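YbbR family protein (Desulfitobacterium hafniense, PDB 3LYW) is of unknown function, the crystallised piece being a small all-beta domain of the YbbR family cut from a longer protein. Local coordinates at residues V47-S52 with H57-K62. Sequence-based numbering, arbitrary orientation.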
ATOM      1  N   VAL A  47      -1.152  -2.750   2.422  1.00 14.97           N
ATOM      2  CA  VAL A  47      -2.400  -3.466   2.596  1.00 17.88           C
ATOM      3  C   VAL A  47      -2.195  -4.214   3.909  1.00 17.01           C
ATOM      4  O   VAL A  47      -1.103  -4.707   4.190  1.00 16.90           O
ATOM      5  CB  VAL A  47      -2.683  -4.452   1.448  1.00 14.64           C
ATOM      6  CG1 VAL A  47      -3.072  -3.680   0.212  1.00 18.36           C
ATOM      7  CG2 VAL A  47      -1.450  -5.332   1.168  1.00 16.03           C
ATOM      8  N   ASP A  48      -3.242  -4.266   4.723  1.00 18.88           N
ATOM      9  CA  ASP A  48      -3.164  -4.923   6.020  1.00 17.65           C
ATOM     10  C   ASP A  48      -3.885  -6.266   5.947  1.00 18.01           C
ATOM     11  O   ASP A  48      -5.112  -6.319   5.874  1.00 19.07           O
ATOM     12  CB  ASP A  48      -3.813  -4.026   7.081  1.00 14.72           C
ATOM     13  CG  ASP A  48      -3.502  -4.474   8.493  1.00 25.76           C
ATOM     14  OD1 ASP A  48      -2.927  -5.571   8.656  1.00 26.04           O
ATOM     15  OD2 ASP A  48      -3.835  -3.731   9.438  1.00 27.66           O
ATOM     16  N   LEU A  49      -3.114  -7.350   5.976  1.00 17.80           N
ATOM     17  CA  LEU A  49      -3.674  -8.700   5.893  1.00 13.54           C
ATOM     18  C   LEU A  49      -4.007  -9.294   7.251  1.00 18.21           C
ATOM     19  O   LEU A  49      -4.254 -10.489   7.371  1.00 17.59           O
ATOM     20  CB  LEU A  49      -2.693  -9.629   5.163  1.00 17.77           C
ATOM     21  CG  LEU A  49      -2.734  -9.590   3.627  1.00 21.64           C
ATOM     22  CD1 LEU A  49      -2.748  -8.169   3.148  1.00 19.78           C
ATOM     23  CD2 LEU A  49      -1.517 -10.327   3.053  1.00 21.45           C
ATOM     24  N   SER A  50      -4.009  -8.460   8.280  1.00 23.32           N
ATOM     25  CA  SER A  50      -4.306  -8.941   9.620  1.00 25.66           C
ATOM     26  C   SER A  50      -5.539  -9.831   9.629  1.00 25.22           C
ATOM     27  O   SER A  50      -6.580  -9.468   9.090  1.00 27.18           O
ATOM     28  CB  SER A  50      -4.522  -7.767  10.576  1.00 25.58           C
ATOM     29  OG  SER A  50      -3.351  -6.985  10.717  1.00 38.63           O
ATOM     30  N   GLY A  51      -5.391 -11.011  10.219  1.00 24.06           N
ATOM     31  CA  GLY A  51      -6.487 -11.958  10.335  1.00 29.78           C
ATOM     32  C   GLY A  51      -7.123 -12.510   9.075  1.00 32.59           C
ATOM     33  O   GLY A  51      -8.283 -12.910   9.103  1.00 31.88           O
ATOM     34  N   SER A  52      -6.383 -12.551   7.975  1.00 19.70           N
ATOM     35  CA  SER A  52      -6.936 -13.077   6.731  1.00 26.72           C
ATOM     36  C   SER A  52      -6.794 -14.585   6.620  1.00 23.03           C
ATOM     37  O   SER A  52      -5.850 -15.168   7.152  1.00 27.36           O
ATOM     38  CB  SER A  52      -6.257 -12.429   5.520  1.00 21.56           C
ATOM     39  OG  SER A  52      -6.697 -11.093   5.333  1.00 19.50           O
ATOM     40  N   HIS A  57      -9.032 -12.293  -1.615  1.00 23.07           N
ATOM     41  CA  HIS A  57      -9.753 -11.243  -0.907  1.00 21.18           C
ATOM     42  C   HIS A  57      -9.342  -9.873  -1.432  1.00 21.97           C
ATOM     43  O   HIS A  57      -8.287  -9.721  -2.063  1.00 13.57           O
ATOM     44  CB  HIS A  57      -9.435 -11.286   0.589  1.00 25.81           C
ATOM     45  CG  HIS A  57      -9.445 -12.663   1.168  1.00 30.24           C
ATOM     46  ND1 HIS A  57     -10.580 -13.438   1.228  1.00 29.85           N
ATOM     47  CD2 HIS A  57      -8.442 -13.414   1.681  1.00 33.41           C
ATOM     48  CE1 HIS A  57     -10.278 -14.613   1.752  1.00 33.85           C
ATOM     49  NE2 HIS A  57      -8.990 -14.624   2.036  1.00 35.40           N
ATOM     50  N   ASP A  58     -10.172  -8.871  -1.156  1.00 15.90           N
ATOM     51  CA  ASP A  58      -9.872  -7.490  -1.556  1.00 15.84           C
ATOM     52  C   ASP A  58      -9.368  -6.731  -0.339  1.00 16.17           C
ATOM     53  O   ASP A  58      -9.882  -6.924   0.771  1.00 20.65           O
ATOM     54  CB  ASP A  58     -11.121  -6.790  -2.084  1.00 22.84           C
ATOM     55  CG  ASP A  58     -11.782  -7.563  -3.196  1.00 32.58           C
ATOM     56  OD1 ASP A  58     -11.061  -8.016  -4.109  1.00 26.18           O
ATOM     57  OD2 ASP A  58     -13.019  -7.715  -3.156  1.00 35.51           O
ATOM     58  N   TYR A  59      -8.380  -5.867  -0.547  1.00 17.57           N
ATOM     59  CA  TYR A  59      -7.823  -5.092   0.541  1.00 14.93           C
ATOM     60  C   TYR A  59      -7.750  -3.626   0.159  1.00 17.37           C
ATOM     61  O   TYR A  59      -7.420  -3.283  -0.975  1.00 19.70           O
ATOM     62  CB  TYR A  59      -6.426  -5.618   0.893  1.00 18.77           C
ATOM     63  CG  TYR A  59      -6.422  -7.061   1.349  1.00 20.48           C
ATOM     64  CD1 TYR A  59      -6.710  -7.401   2.675  1.00 19.08           C
ATOM     65  CD2 TYR A  59      -6.144  -8.094   0.454  1.00 17.08           C
ATOM     66  CE1 TYR A  59      -6.716  -8.727   3.091  1.00 17.20           C
ATOM     67  CE2 TYR A  59      -6.154  -9.431   0.867  1.00 18.96           C
ATOM     68  CZ  TYR A  59      -6.438  -9.735   2.185  1.00 21.65           C
ATOM     69  OH  TYR A  59      -6.435 -11.050   2.591  1.00 19.14           O
ATOM     70  N   GLU A  60      -8.072  -2.767   1.117  1.00 15.05           N
ATOM     71  CA  GLU A  60      -8.028  -1.332   0.910  1.00 17.98           C
ATOM     72  C   GLU A  60      -6.578  -0.858   0.951  1.00 16.12           C
ATOM     73  O   GLU A  60      -5.839  -1.175   1.881  1.00 20.58           O
ATOM     74  CB  GLU A  60      -8.804  -0.624   2.013  1.00 17.63           C
ATOM     75  CG  GLU A  60      -8.868   0.873   1.856  1.00 32.16           C
ATOM     76  CD  GLU A  60      -9.300   1.565   3.143  1.00 39.08           C
ATOM     77  OE1 GLU A  60     -10.223   1.054   3.813  1.00 42.57           O
ATOM     78  OE2 GLU A  60      -8.716   2.618   3.482  1.00 53.44           O
ATOM     79  N   VAL A  61      -6.183  -0.083  -0.049  1.00 15.01           N
ATOM     80  CA  VAL A  61      -4.824   0.430  -0.110  1.00 15.66           C
ATOM     81  C   VAL A  61      -4.735   1.659   0.783  1.00 17.02           C
ATOM     82  O   VAL A  61      -5.586   2.548   0.721  1.00 18.49           O
ATOM     83  CB  VAL A  61      -4.432   0.823  -1.556  1.00 19.41           C
ATOM     84  CG1 VAL A  61      -2.973   1.313  -1.591  1.00 17.11           C
ATOM     85  CG2 VAL A  61      -4.627  -0.351  -2.481  1.00 16.22           C
ATOM     86  N   LYS A  62      -3.714   1.694   1.629  1.00 16.13           N
ATOM     87  CA  LYS A  62      -3.505   2.820   2.523  1.00 18.90           C
ATOM     88  C   LYS A  62      -2.091   3.349   2.319  1.00 17.51           C
ATOM     89  O   LYS A  62      -1.265   2.680   1.712  1.00 18.44           O
ATOM     90  CB  LYS A  62      -3.690   2.355   3.966  1.00 18.93           C
ATOM     91  CG  LYS A  62      -5.055   1.717   4.222  1.00 31.58           C
ATOM     92  CD  LYS A  62      -5.038   0.869   5.483  1.00 34.84           C
ATOM     93  CE  LYS A  62      -6.358   0.138   5.676  1.00 45.64           C
ATOM     94  NZ  LYS A  62      -6.264  -0.934   6.711  1.00 30.04           N
TER
HETATM   95  O   HOH W   1      -5.697  -3.170   3.901  1.00 20.47           O
HETATM   96  O   HOH W   2      -4.481  -1.265   8.806  1.00 29.46           O
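Y59 reaches from strand 55-63 to the chain that leaves strand 44-48, filling the end of a beta hairpin where the two antiparallel strands have drawn apart and a type II turn, L49 to S52, begins the connection. Its side chain can be followed outward. Y59 CB packs on V47 CG1 at 3.9 Å; V47, small and branched, suits this buried place, where it also touches V79 of strand 69-85. With Y59 CG anti to the carbonyl carbon (chi1 -61°), the ring points toward L49 and S52. Y59 CD1 passes 3.7 Å from D48 O. L49 lies over one face: its branched end sets an apolar methyl, L49 CD1, 3.9 Å from the centroid of the Y59 ring and only 7° off the normal, a CH-pi contact, while L49 CG lies near Y59 CZ. At the tip, Y59 OH meets S52 OG at 2.8 Å, the serine oxygen lying at the ring edge, in its plane. A phenylalanine in place of Y59 would probably leave S52 OG without its hydroxyl mate and tie the turn less firmly to the strand.

G51 has a positive phi (62°), readily adopted by a residue without a side chain. Ahead of it, D48 OD1 accepts from S50 N, closing an Asx turn, and also from S50 OG, both from the same face of the carboxylate plane.

Waters replace direct pairing on the D48 side. One bridges D48 N to E60 O, joining the backbones where the strands separate. K62 is extended beyond CG, yet K62 NZ and D48 OD2 stand 4.6 Å apart, so the long lysine meets the acid through a second water, which accepts from K62 NZ and donates to D48 OD2 at 2.6 Å.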